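Local coordinates for protein threonine--tRNA ligase catalytic subunit (Aeropyrum pernix, PDB 3A32) that probably catalyses the attachment of threonine to tRNA(Thr) through a threonyl-adenylate intermediate, as a zinc-binding homodimeric class II synthetase that lacks an editing domain, at residues 95-98 against 103-106; 69-74 against 116-121; 411-416 against 440-445; 415-420 against 426-431. One frame throughout, in Å; residues are numbered along the deposited sequence.

Contact 1: residues 95-98 against 103-106; sequences MYLF and HEFA
The ring of Phe98 takes the CB of Phe105 on one face, a CH-pi contact in which CB stands 3.8 Å from the ring centroid and 22° off the ring normal, displaced toward the rim. The Phe105 ring turns away from that meeting and holds the carbonyl oxygen of His103 at its edge, in plane. Both aromatics project from the same face of a beta hairpin, strands 96-100 and 103-107, within the class II catalytic core. Phe98 can lie across its neighbour because its CG sits between the backbone N and the carbonyl carbon (chi1 61°), which swings the ring over the partner strand. The pair is gripped by two backbone bonds, Phe98 N to Phe105 O at 2.8 Å and Phe105 N to Phe98 O at 2.7 Å. The ring of Tyr96 of the second subunit also meets that of Phe98, which places this side of the hairpin at the dimer interface. The opposite face carries Leu97 and Ala106, a non-hydrogen-bonded pair, with Glu104 alongside. Leu97 CD1 lies 3.5 Å from Glu104 OE2, whose carboxylate is engaged further out by Thr79 and Arg92. Ala106 CB is packed closer than usual van der Waals contact, with Leu97 CD2 at 3.4 Å and Met95 CE, brought in by the bend of its chain at chi3 (62°), at 3.3 Å.

Contact 2: residues 69-74 against 116-121; sequences YVVETP and ILLFLN
Leu118 meets Val71 and Thr73 through a single methyl, CD1. Val71 and Leu118 reach toward each other tip to tip: CD1 stands 3.8 Å from Val71 CB and is about as close to both valine methyls, so it abuts the branch point as a whole. Thr73 approaches obliquely, with its CG2 3.8 Å from the same CD1. That methyl is offered to the leucine because the Thr73 side chain is turned with OG1 between the backbone N and the carbonyl carbon (chi1 62°) and CG2 beside the N. The contact joins helix 112-126, whose first residue is the zinc ligand Cys112, to the chain that leaves the edge strand 69-70 of the large class II catalytic sheet; the Thr73 side chain lies about 10 Å from the zinc ion. In the next shell, Thr73 OG1 is hydrogen-bonded to Glu138 OE1, which holds the polar branch and with it the rotation of the methyl branch. Val71 also packs on Val136 of strand 134-143. Farther out the second subunit takes part: its Phe44 packs on Leu118, and its Tyr53 OH is hydrogen-bonded to Val71 O.

Contact 3: residues 411-416 against 440-445; sequences KVLDVR and ENLAAV
Apolar packing carries the whole meeting of strand and helix, and Leu442 supplies the helix side of it. Its two methyls are divided between two strand residues: CD1 touches Leu413 CD1 at 3.9 Å, while CD2 lies 3.7 Å from Val415 CG2. The leucine pair cross at about a right angle, whereas Val415 meets Leu442 obliquely. With its CG beside the backbone N (chi1 -70°), Leu442 bends its fork toward the strand. Leu413 and Val415, two residues apart, face the helix together, as alternation along a beta strand requires. This is the alpha/beta layering of the anticodon-binding domain, in which helix 435-457 lies along one side of the mixed sheet; Ile363 of helix 353-369 packs against both leucines and continues the apolar layer. Polar interaction belongs to the opposite face of the strand. There Arg416 grips the Asp414 carboxylate side-on with two nitrogens. NE reaches OD1 at 2.8 Å in a nearly straight bond (177°) that lies in the guanidinium plane, and NH2 makes the salt bridge to OD2 at 2.7 Å, using the syn lone pair of that oxygen. The two bonds together fix the rotation of both flat groups.

Contact 4: residues 415-420 against 426-431; sequences VRVFDL and RRLAIA. With SO4 (sulfate ion), chain D.
Arg416 and Arg427 cross obliquely on one face of an antiparallel hairpin, their guanidinium planes only 17° apart. The nearest approach is that of Arg416 NH2 to the Arg427 CD methylene, at 3.9 Å. Arg427 runs out extended from CG to NE and presents the edge of its guanidinium to a sulfate ion, probably from the crystallisation liquor: NH1 bonds O3 at 2.8 Å in a nearly straight line (173°), and NH2 bonds O4 at 3.0 Å. Lys406 also binds this ion. On the other face aliphatic side chains meet, with Arg426 at their margin. Val415 CG2 lies against Ile430 CG1 at 3.7 Å. With CG1 anti to the backbone N (chi1 175°), Val417 turns CG2 to Leu428 CD1 at 3.8 Å; both pairs cross at a slant. Strands 412-419 and 424-431, the latter at the edge of the anticodon-binding-domain sheet, are joined here by backbone bonds in both directions for Val415 with Leu428 and Val417 with Arg426; Leu428 N to Val415 O is 2.6 Å. Past the bridges, Asp419 OD1 stands 4.5 Å from Arg426 NE, beyond a salt bridge, while its OD2 is hydrogen-bonded to Ser422. With Arg416 paired to Asp414 and Arg427 to sulfate, each cation is supplied with negative charge, which would probably ease their proximity and is consistent with a surface that can take up an anion.

In the fold
Contacts 1 and 2 belong to the catalytic core and both reach the second subunit; contacts 3 and 4 lie in the anticodon-binding domain, their centres about 45 to 55 Å from those of the first two. Contacts 2 and 3 are buried, small and purely apolar across strand and helix, each centred on one leucine. The hairpins of contacts 1 and 4 instead rely on paired backbone bonds, yet differ in setting: contact 1 is partly buried, with aromatics turned to the dimer partner, whereas contact 4 is a surface contact with arginines and a sulfate outside. Contacts 3 and 4 share strand 412-419 and touch directly, Leu413 N lying 2.7 Å from Ile430 O.

Contact 1: residues 95-98 against 103-106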
loop_
_atom_site.group_PDB
_atom_site.type_symbol
_atom_site.label_atom_id
_atom_site.label_comp_id
_atom_site.label_asym_id
_atom_site.label_seq_id
_atom_site.Cartn_x
_atom_site.Cartn_y
_atom_site.Cartn_z
ATOM N N MET A 95 15.633 11.971 -16.135
ATOM C CA MET A 95 15.079 10.612 -16.105
ATOM C C MET A 95 16.156 9.543 -16.004
ATOM O O MET A 95 17.241 9.713 -16.551
ATOM C CB MET A 95 14.162 10.349 -17.316
ATOM C CG MET A 95 12.949 11.283 -17.408
ATOM S SD MET A 95 11.975 11.115 -18.954
ATOM C CE MET A 95 11.449 9.432 -18.807
ATOM N N TYR A 96 15.857 8.451 -15.295
ATOM C CA TYR A 96 16.726 7.289 -15.287
ATOM C C TYR A 96 16.333 6.359 -16.455
ATOM O O TYR A 96 15.209 5.826 -16.500
ATOM C CB TYR A 96 16.655 6.568 -13.932
ATOM C CG TYR A 96 17.075 7.446 -12.762
ATOM C CD1 TYR A 96 18.332 8.089 -12.755
ATOM C CD2 TYR A 96 16.250 7.591 -11.644
ATOM C CE1 TYR A 96 18.737 8.869 -11.654
ATOM C CE2 TYR A 96 16.638 8.340 -10.564
ATOM C CZ TYR A 96 17.875 8.989 -10.570
ATOM O OH TYR A 96 18.251 9.758 -9.481
ATOM N N LEU A 97 17.241 6.207 -17.411
ATOM C CA LEU A 97 16.910 5.499 -18.663
ATOM C C LEU A 97 17.675 4.196 -18.774
ATOM O O LEU A 97 18.820 4.092 -18.304
ATOM C CB LEU A 97 17.184 6.355 -19.886
ATOM C CG LEU A 97 16.337 7.639 -19.939
ATOM C CD1 LEU A 97 16.729 8.455 -21.179
ATOM C CD2 LEU A 97 14.868 7.313 -19.942
ATOM N N PHE A 98 17.050 3.210 -19.392
ATOM C CA PHE A 98 17.714 1.929 -19.569
ATOM C C PHE A 98 17.143 1.231 -20.807
ATOM O O PHE A 98 16.103 1.619 -21.365
ATOM C CB PHE A 98 17.641 1.060 -18.278
ATOM C CG PHE A 98 16.228 0.719 -17.838
ATOM C CD1 PHE A 98 15.609 -0.473 -18.265
ATOM C CD2 PHE A 98 15.516 1.578 -16.992
ATOM C CE1 PHE A 98 14.271 -0.825 -17.874
ATOM C CE2 PHE A 98 14.162 1.260 -16.586
ATOM C CZ PHE A 98 13.552 0.065 -17.027
ATOM N N HIS A 103 15.358 -1.396 -26.966
ATOM C CA HIS A 103 14.275 -0.418 -26.743
ATOM C C HIS A 103 14.442 0.356 -25.431
ATOM O O HIS A 103 14.646 -0.212 -24.381
ATOM C CB HIS A 103 12.881 -1.083 -26.768
ATOM C CG HIS A 103 12.521 -1.711 -28.079
ATOM N ND1 HIS A 103 11.524 -1.214 -28.886
ATOM C CD2 HIS A 103 12.989 -2.818 -28.701
ATOM C CE1 HIS A 103 11.400 -1.980 -29.955
ATOM N NE2 HIS A 103 12.290 -2.949 -29.875
ATOM N N GLU A 104 14.297 1.663 -25.520
ATOM C CA GLU A 104 14.524 2.574 -24.406
ATOM C C GLU A 104 13.329 2.630 -23.420
ATOM O O GLU A 104 12.162 2.828 -23.837
ATOM C CB GLU A 104 14.742 3.963 -24.966
ATOM C CG GLU A 104 15.236 4.919 -23.873
ATOM C CD GLU A 104 15.452 6.281 -24.421
ATOM O OE1 GLU A 104 14.507 6.822 -25.017
ATOM O OE2 GLU A 104 16.568 6.791 -24.288
ATOM N N PHE A 105 13.643 2.466 -22.135
ATOM C CA PHE A 105 12.673 2.475 -21.033
ATOM C C PHE A 105 13.173 3.456 -20.026
ATOM O O PHE A 105 14.361 3.782 -20.031
ATOM C CB PHE A 105 12.597 1.103 -20.368
ATOM C CG PHE A 105 11.599 0.160 -21.019
ATOM C CD1 PHE A 105 10.401 -0.125 -20.394
ATOM C CD2 PHE A 105 11.860 -0.400 -22.298
ATOM C CE1 PHE A 105 9.449 -1.022 -20.983
ATOM C CE2 PHE A 105 10.932 -1.261 -22.919
ATOM C CZ PHE A 105 9.729 -1.600 -22.247
ATOM N N ALA A 106 12.274 3.906 -19.162
ATOM C CA ALA A 106 12.574 4.815 -18.097
ATOM C C ALA A 106 11.918 4.310 -16.811
ATOM O O ALA A 106 10.838 3.710 -16.846
ATOM C CB ALA A 106 12.011 6.203 -18.427
#

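Contact 2: residues 69-74 against 116-121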
loop_
_atom_site.group_PDB
_atom_site.type_symbol
_atom_site.label_atom_id
_atom_site.label_comp_id
_atom_site.label_asym_id
_atom_site.label_seq_id
_atom_site.Cartn_x
_atom_site.Cartn_y
_atom_site.Cartn_z
ATOM N N TYR A 69 -11.070 7.534 -8.134
ATOM C CA TYR A 69 -10.721 6.161 -8.344
ATOM C C TYR A 69 -9.289 5.979 -7.897
ATOM O O TYR A 69 -8.421 6.740 -8.305
ATOM C CB TYR A 69 -10.795 5.883 -9.797
ATOM C CG TYR A 69 -12.121 6.147 -10.419
ATOM C CD1 TYR A 69 -13.259 5.431 -10.024
ATOM C CD2 TYR A 69 -12.240 7.061 -11.492
ATOM C CE1 TYR A 69 -14.493 5.669 -10.634
ATOM C CE2 TYR A 69 -13.455 7.285 -12.105
ATOM C CZ TYR A 69 -14.564 6.587 -11.679
ATOM O OH TYR A 69 -15.754 6.798 -12.295
ATOM N N VAL A 70 -9.039 4.973 -7.061
ATOM C CA VAL A 70 -7.661 4.688 -6.682
ATOM C C VAL A 70 -7.008 3.716 -7.615
ATOM O O VAL A 70 -7.640 2.741 -8.052
ATOM C CB VAL A 70 -7.494 4.305 -5.196
ATOM C CG1 VAL A 70 -8.161 5.451 -4.321
ATOM C CG2 VAL A 70 -8.042 2.943 -4.900
ATOM N N VAL A 71 -5.764 4.016 -7.969
ATOM C CA VAL A 71 -5.054 3.224 -8.913
ATOM C C VAL A 71 -3.604 3.037 -8.489
ATOM O O VAL A 71 -3.086 3.695 -7.566
ATOM C CB VAL A 71 -5.158 3.782 -10.374
ATOM C CG1 VAL A 71 -6.637 3.925 -10.789
ATOM C CG2 VAL A 71 -4.382 5.083 -10.532
ATOM N N GLU A 72 -2.983 2.075 -9.123
ATOM C CA GLU A 72 -1.540 1.866 -8.989
ATOM C C GLU A 72 -1.046 1.640 -10.427
ATOM O O GLU A 72 -1.631 0.817 -11.176
ATOM C CB GLU A 72 -1.233 0.694 -8.048
ATOM C CG GLU A 72 0.235 0.222 -8.119
ATOM C CD GLU A 72 0.680 -0.727 -6.963
ATOM O OE1 GLU A 72 -0.170 -1.074 -6.114
ATOM O OE2 GLU A 72 1.922 -1.081 -6.895
ATOM N N THR A 73 -0.042 2.420 -10.837
ATOM C CA THR A 73 0.439 2.338 -12.232
ATOM C C THR A 73 1.885 1.835 -12.233
ATOM O O THR A 73 2.568 1.938 -11.208
ATOM C CB THR A 73 0.221 3.690 -13.042
ATOM O OG1 THR A 73 0.955 4.776 -12.440
ATOM C CG2 THR A 73 -1.296 4.068 -13.157
ATOM N N PRO A 74 2.362 1.283 -13.370
ATOM C CA PRO A 74 3.698 0.706 -13.352
ATOM C C PRO A 74 4.824 1.632 -12.989
ATOM O O PRO A 74 4.745 2.862 -13.162
ATOM C CB PRO A 74 3.888 0.207 -14.773
ATOM C CG PRO A 74 2.481 -0.047 -15.245
ATOM C CD PRO A 74 1.718 1.101 -14.672
ATOM N N ILE A 116 -3.584 9.176 -17.552
ATOM C CA ILE A 116 -4.270 9.505 -18.818
ATOM C C ILE A 116 -4.553 8.293 -19.694
ATOM O O ILE A 116 -5.612 8.219 -20.274
ATOM C CB ILE A 116 -3.539 10.571 -19.647
ATOM C CG1 ILE A 116 -3.493 11.873 -18.869
ATOM C CG2 ILE A 116 -4.245 10.787 -21.038
ATOM C CD1 ILE A 116 -2.350 12.712 -19.352
ATOM N N LEU A 117 -3.621 7.350 -19.789
ATOM C CA LEU A 117 -3.908 6.107 -20.482
ATOM C C LEU A 117 -5.113 5.370 -19.853
ATOM O O LEU A 117 -5.940 4.766 -20.570
ATOM C CB LEU A 117 -2.659 5.196 -20.547
ATOM C CG LEU A 117 -1.457 5.552 -21.468
ATOM C CD1 LEU A 117 -0.370 4.477 -21.356
ATOM C CD2 LEU A 117 -1.835 5.732 -22.983
ATOM N N LEU A 118 -5.210 5.394 -18.524
ATOM C CA LEU A 118 -6.324 4.746 -17.816
ATOM C C LEU A 118 -7.640 5.440 -18.113
ATOM O O LEU A 118 -8.639 4.799 -18.264
ATOM C CB LEU A 118 -6.108 4.731 -16.273
ATOM C CG LEU A 118 -4.966 3.828 -15.734
ATOM C CD1 LEU A 118 -4.886 3.781 -14.210
ATOM C CD2 LEU A 118 -5.092 2.423 -16.296
ATOM N N PHE A 119 -7.649 6.757 -18.108
ATOM C CA PHE A 119 -8.773 7.504 -18.674
ATOM C C PHE A 119 -9.097 7.051 -20.125
ATOM O O PHE A 119 -10.227 6.712 -20.434
ATOM C CB PHE A 119 -8.494 9.001 -18.658
ATOM C CG PHE A 119 -9.552 9.829 -19.384
ATOM C CD1 PHE A 119 -10.805 10.042 -18.807
ATOM C CD2 PHE A 119 -9.274 10.419 -20.627
ATOM C CE1 PHE A 119 -11.797 10.829 -19.466
ATOM C CE2 PHE A 119 -10.255 11.199 -21.305
ATOM C CZ PHE A 119 -11.527 11.399 -20.707
ATOM N N LEU A 120 -8.087 7.026 -20.989
ATOM C CA LEU A 120 -8.295 6.648 -22.378
ATOM C C LEU A 120 -8.843 5.256 -22.514
ATOM O O LEU A 120 -9.702 5.032 -23.357
ATOM C CB LEU A 120 -7.034 6.841 -23.230
ATOM C CG LEU A 120 -6.674 8.311 -23.476
ATOM C CD1 LEU A 120 -5.321 8.450 -24.152
ATOM C CD2 LEU A 120 -7.820 9.113 -24.253
ATOM N N ASN A 121 -8.364 4.318 -21.706
ATOM C CA ASN A 121 -8.888 2.942 -21.793
ATOM C C ASN A 121 -10.389 2.863 -21.420
ATOM O O ASN A 121 -11.125 2.141 -22.057
ATOM C CB ASN A 121 -8.057 1.956 -20.945
ATOM C CG ASN A 121 -8.638 0.559 -20.953
ATOM O OD1 ASN A 121 -8.700 -0.104 -22.002
ATOM N ND2 ASN A 121 -9.072 0.095 -19.779
#

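Contact 3: residues 411-416 against 440-445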
loop_
_atom_site.group_PDB
_atom_site.type_symbol
_atom_site.label_atom_id
_atom_site.label_comp_id
_atom_site.label_asym_id
_atom_site.label_seq_id
_atom_site.Cartn_x
_atom_site.Cartn_y
_atom_site.Cartn_z
ATOM N N LYS A 411 -5.474 0.598 41.475
ATOM C CA LYS A 411 -6.287 0.163 40.311
ATOM C C LYS A 411 -6.603 1.316 39.392
ATOM O O LYS A 411 -7.713 1.436 38.876
ATOM C CB LYS A 411 -7.570 -0.583 40.734
ATOM C CG LYS A 411 -7.290 -1.923 41.451
ATOM C CD LYS A 411 -7.164 -3.158 40.537
ATOM C CE LYS A 411 -6.557 -4.350 41.310
ATOM N NZ LYS A 411 -7.335 -4.784 42.591
ATOM N N VAL A 412 -5.608 2.162 39.185
ATOM C CA VAL A 412 -5.729 3.323 38.310
ATOM C C VAL A 412 -4.414 3.415 37.547
ATOM O O VAL A 412 -3.324 3.467 38.179
ATOM C CB VAL A 412 -5.978 4.638 39.121
ATOM C CG1 VAL A 412 -5.993 5.878 38.185
ATOM C CG2 VAL A 412 -7.301 4.521 39.885
ATOM N N LEU A 413 -4.481 3.383 36.207
ATOM C CA LEU A 413 -3.249 3.498 35.416
ATOM C C LEU A 413 -2.851 4.959 35.298
ATOM O O LEU A 413 -3.709 5.807 35.304
ATOM C CB LEU A 413 -3.446 2.915 34.024
ATOM C CG LEU A 413 -3.790 1.419 33.953
ATOM C CD1 LEU A 413 -4.245 1.089 32.547
ATOM C CD2 LEU A 413 -2.606 0.515 34.410
ATOM N N ASP A 414 -1.567 5.233 35.200
ATOM C CA ASP A 414 -1.041 6.576 34.930
ATOM C C ASP A 414 -0.666 6.628 33.436
ATOM O O ASP A 414 0.339 6.027 33.002
ATOM C CB ASP A 414 0.169 6.849 35.825
ATOM C CG ASP A 414 0.905 8.116 35.478
ATOM O OD1 ASP A 414 0.595 8.787 34.495
ATOM O OD2 ASP A 414 1.845 8.466 36.224
ATOM N N VAL A 415 -1.500 7.330 32.661
ATOM C CA VAL A 415 -1.457 7.262 31.216
ATOM C C VAL A 415 -1.243 8.664 30.670
ATOM O O VAL A 415 -2.027 9.568 30.959
ATOM C CB VAL A 415 -2.764 6.659 30.637
ATOM C CG1 VAL A 415 -2.782 6.684 29.116
ATOM C CG2 VAL A 415 -2.956 5.264 31.111
ATOM N N ARG A 416 -0.186 8.824 29.878
ATOM C CA ARG A 416 0.292 10.112 29.415
ATOM C C ARG A 416 0.322 10.159 27.893
ATOM O O ARG A 416 1.198 9.604 27.224
ATOM C CB ARG A 416 1.673 10.420 30.018
ATOM C CG ARG A 416 1.691 10.024 31.488
ATOM C CD ARG A 416 2.693 10.777 32.245
ATOM N NE ARG A 416 2.601 10.502 33.670
ATOM C CZ ARG A 416 3.446 10.998 34.564
ATOM N NH1 ARG A 416 4.447 11.796 34.178
ATOM N NH2 ARG A 416 3.266 10.725 35.845
ATOM N N GLU A 440 -9.223 -2.685 27.482
ATOM C CA GLU A 440 -10.396 -2.126 26.830
ATOM C C GLU A 440 -10.384 -0.628 26.941
ATOM O O GLU A 440 -10.585 0.071 25.948
ATOM C CB GLU A 440 -11.699 -2.709 27.402
ATOM C CG GLU A 440 -11.868 -4.194 27.135
ATOM C CD GLU A 440 -11.979 -4.529 25.612
ATOM O OE1 GLU A 440 -12.875 -3.957 24.935
ATOM O OE2 GLU A 440 -11.194 -5.388 25.121
ATOM N N ASN A 441 -10.093 -0.153 28.144
ATOM C CA ASN A 441 -10.044 1.262 28.470
ATOM C C ASN A 441 -8.911 2.013 27.754
ATOM O O ASN A 441 -9.097 3.173 27.367
ATOM C CB ASN A 441 -9.897 1.435 30.002
ATOM C CG ASN A 441 -11.151 1.007 30.759
ATOM O OD1 ASN A 441 -12.192 0.777 30.150
ATOM N ND2 ASN A 441 -11.058 0.911 32.087
ATOM N N LEU A 442 -7.743 1.377 27.618
ATOM C CA LEU A 442 -6.653 1.957 26.846
ATOM C C LEU A 442 -7.034 1.985 25.377
ATOM O O LEU A 442 -6.770 2.992 24.674
ATOM C CB LEU A 442 -5.337 1.197 27.058
ATOM C CG LEU A 442 -4.756 1.390 28.468
ATOM C CD1 LEU A 442 -3.712 0.417 28.772
ATOM C CD2 LEU A 442 -4.186 2.798 28.651
ATOM N N ALA A 443 -7.683 0.915 24.900
ATOM C CA ALA A 443 -8.154 0.908 23.502
ATOM C C ALA A 443 -9.184 2.000 23.247
ATOM O O ALA A 443 -9.174 2.616 22.165
ATOM C CB ALA A 443 -8.673 -0.464 23.073
ATOM N N ALA A 444 -10.034 2.294 24.246
ATOM C CA ALA A 444 -10.971 3.446 24.128
ATOM C C ALA A 444 -10.276 4.806 23.978
ATOM O O ALA A 444 -10.752 5.671 23.231
ATOM C CB ALA A 444 -11.971 3.492 25.359
ATOM N N VAL A 445 -9.201 5.025 24.732
ATOM C CA VAL A 445 -8.410 6.243 24.613
ATOM C C VAL A 445 -7.827 6.336 23.188
ATOM O O VAL A 445 -7.845 7.412 22.575
ATOM C CB VAL A 445 -7.276 6.266 25.665
ATOM C CG1 VAL A 445 -6.165 7.222 25.266
ATOM C CG2 VAL A 445 -7.827 6.595 27.093
#

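Contact 4: residues 415-420 against 426-431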
loop_
_atom_site.group_PDB
_atom_site.type_symbol
_atom_site.label_atom_id
_atom_site.label_comp_id
_atom_site.label_asym_id
_atom_site.label_seq_id
_atom_site.Cartn_x
_atom_site.Cartn_y
_atom_site.Cartn_z
ATOM N N VAL A 415 -1.500 7.330 32.661
ATOM C CA VAL A 415 -1.457 7.262 31.216
ATOM C C VAL A 415 -1.243 8.664 30.670
ATOM O O VAL A 415 -2.027 9.568 30.959
ATOM C CB VAL A 415 -2.764 6.659 30.637
ATOM C CG1 VAL A 415 -2.782 6.684 29.116
ATOM C CG2 VAL A 415 -2.956 5.264 31.111
ATOM N N ARG A 416 -0.186 8.824 29.878
ATOM C CA ARG A 416 0.292 10.112 29.415
ATOM C C ARG A 416 0.322 10.159 27.893
ATOM O O ARG A 416 1.198 9.604 27.224
ATOM C CB ARG A 416 1.673 10.420 30.018
ATOM C CG ARG A 416 1.691 10.024 31.488
ATOM C CD ARG A 416 2.693 10.777 32.245
ATOM N NE ARG A 416 2.601 10.502 33.670
ATOM C CZ ARG A 416 3.446 10.998 34.564
ATOM N NH1 ARG A 416 4.447 11.796 34.178
ATOM N NH2 ARG A 416 3.266 10.725 35.845
ATOM N N VAL A 417 -0.674 10.841 27.370
ATOM C CA VAL A 417 -0.852 11.084 25.951
ATOM C C VAL A 417 -0.052 12.350 25.604
ATOM O O VAL A 417 0.083 13.262 26.407
ATOM C CB VAL A 417 -2.391 11.213 25.679
ATOM C CG1 VAL A 417 -2.674 11.587 24.220
ATOM C CG2 VAL A 417 -3.136 9.890 26.039
ATOM N N PHE A 418 0.559 12.406 24.449
ATOM C CA PHE A 418 1.335 13.579 24.117
ATOM C C PHE A 418 0.418 14.494 23.339
ATOM O O PHE A 418 -0.175 14.092 22.330
ATOM C CB PHE A 418 2.583 13.246 23.288
ATOM C CG PHE A 418 3.421 14.435 23.062
ATOM C CD1 PHE A 418 4.392 14.834 24.044
ATOM C CD2 PHE A 418 3.177 15.263 21.939
ATOM C CE1 PHE A 418 5.144 16.026 23.885
ATOM C CE2 PHE A 418 3.911 16.470 21.766
ATOM C CZ PHE A 418 4.916 16.847 22.724
ATOM N N ASP A 419 0.308 15.722 23.797
ATOM C CA ASP A 419 -0.606 16.705 23.227
ATOM C C ASP A 419 0.105 17.531 22.168
ATOM O O ASP A 419 0.996 18.304 22.486
ATOM C CB ASP A 419 -1.061 17.653 24.324
ATOM C CG ASP A 419 -2.351 18.333 23.975
ATOM O OD1 ASP A 419 -3.347 17.572 23.806
ATOM O OD2 ASP A 419 -2.374 19.589 23.847
ATOM N N LEU A 420 -0.284 17.356 20.914
ATOM C CA LEU A 420 0.491 17.949 19.804
ATOM C C LEU A 420 0.419 19.466 19.762
ATOM O O LEU A 420 1.391 20.094 19.395
ATOM C CB LEU A 420 0.118 17.350 18.452
ATOM C CG LEU A 420 0.333 15.841 18.288
ATOM C CD1 LEU A 420 -0.273 15.412 16.950
ATOM C CD2 LEU A 420 1.846 15.440 18.431
ATOM N N ARG A 426 0.156 14.811 28.597
ATOM C CA ARG A 426 -0.984 15.109 29.413
ATOM C C ARG A 426 -1.422 13.845 30.125
ATOM O O ARG A 426 -1.720 12.848 29.482
ATOM C CB ARG A 426 -2.114 15.696 28.562
ATOM C CG ARG A 426 -3.325 16.128 29.365
ATOM C CD ARG A 426 -4.343 16.923 28.490
ATOM N NE ARG A 426 -5.072 16.014 27.621
ATOM C CZ ARG A 426 -6.110 15.266 28.010
ATOM N NH1 ARG A 426 -6.578 15.325 29.273
ATOM N NH2 ARG A 426 -6.682 14.458 27.116
ATOM N N ARG A 427 -1.479 13.925 31.461
ATOM C CA ARG A 427 -1.805 12.802 32.327
ATOM C C ARG A 427 -3.260 12.491 32.390
ATOM O O ARG A 427 -4.098 13.377 32.561
ATOM C CB ARG A 427 -1.262 13.059 33.742
ATOM C CG ARG A 427 -1.231 11.847 34.605
ATOM C CD ARG A 427 -0.430 12.040 35.850
ATOM N NE ARG A 427 -0.884 11.051 36.819
ATOM C CZ ARG A 427 -0.427 10.915 38.066
ATOM N NH1 ARG A 427 0.501 11.722 38.556
ATOM N NH2 ARG A 427 -0.945 9.983 38.843
ATOM N N LEU A 428 -3.585 11.209 32.240
ATOM C CA LEU A 428 -4.962 10.728 32.432
ATOM C C LEU A 428 -4.917 9.675 33.500
ATOM O O LEU A 428 -3.924 8.986 33.660
ATOM C CB LEU A 428 -5.562 10.084 31.171
ATOM C CG LEU A 428 -5.406 10.734 29.804
ATOM C CD1 LEU A 428 -5.857 9.732 28.740
ATOM C CD2 LEU A 428 -6.177 12.056 29.688
ATOM N N ALA A 429 -6.012 9.537 34.217
ATOM C CA ALA A 429 -6.139 8.518 35.270
ATOM C C ALA A 429 -7.152 7.495 34.755
ATOM O O ALA A 429 -8.332 7.793 34.636
ATOM C CB ALA A 429 -6.629 9.148 36.538
ATOM N N ILE A 430 -6.668 6.314 34.392
ATOM C CA ILE A 430 -7.495 5.283 33.787
ATOM C C ILE A 430 -7.766 4.142 34.784
ATOM O O ILE A 430 -6.879 3.315 35.051
ATOM C CB ILE A 430 -6.866 4.706 32.451
ATOM C CG1 ILE A 430 -6.659 5.783 31.374
ATOM C CG2 ILE A 430 -7.772 3.660 31.887
ATOM C CD1 ILE A 430 -7.852 6.593 31.020
ATOM N N ALA A 431 -8.984 4.095 35.325
ATOM C CA ALA A 431 -9.345 3.058 36.306
ATOM C C ALA A 431 -9.485 1.725 35.575
ATOM O O ALA A 431 -9.826 1.682 34.388
ATOM C CB ALA A 431 -10.653 3.419 37.083
HETATM S S SO4 D . 0.698 10.211 42.002
HETATM O O1 SO4 D . 1.536 9.971 43.172
HETATM O O2 SO4 D . -0.594 10.726 42.483
HETATM O O3 SO4 D . 1.378 11.165 41.132
HETATM O O4 SO4 D . 0.598 8.978 41.220
#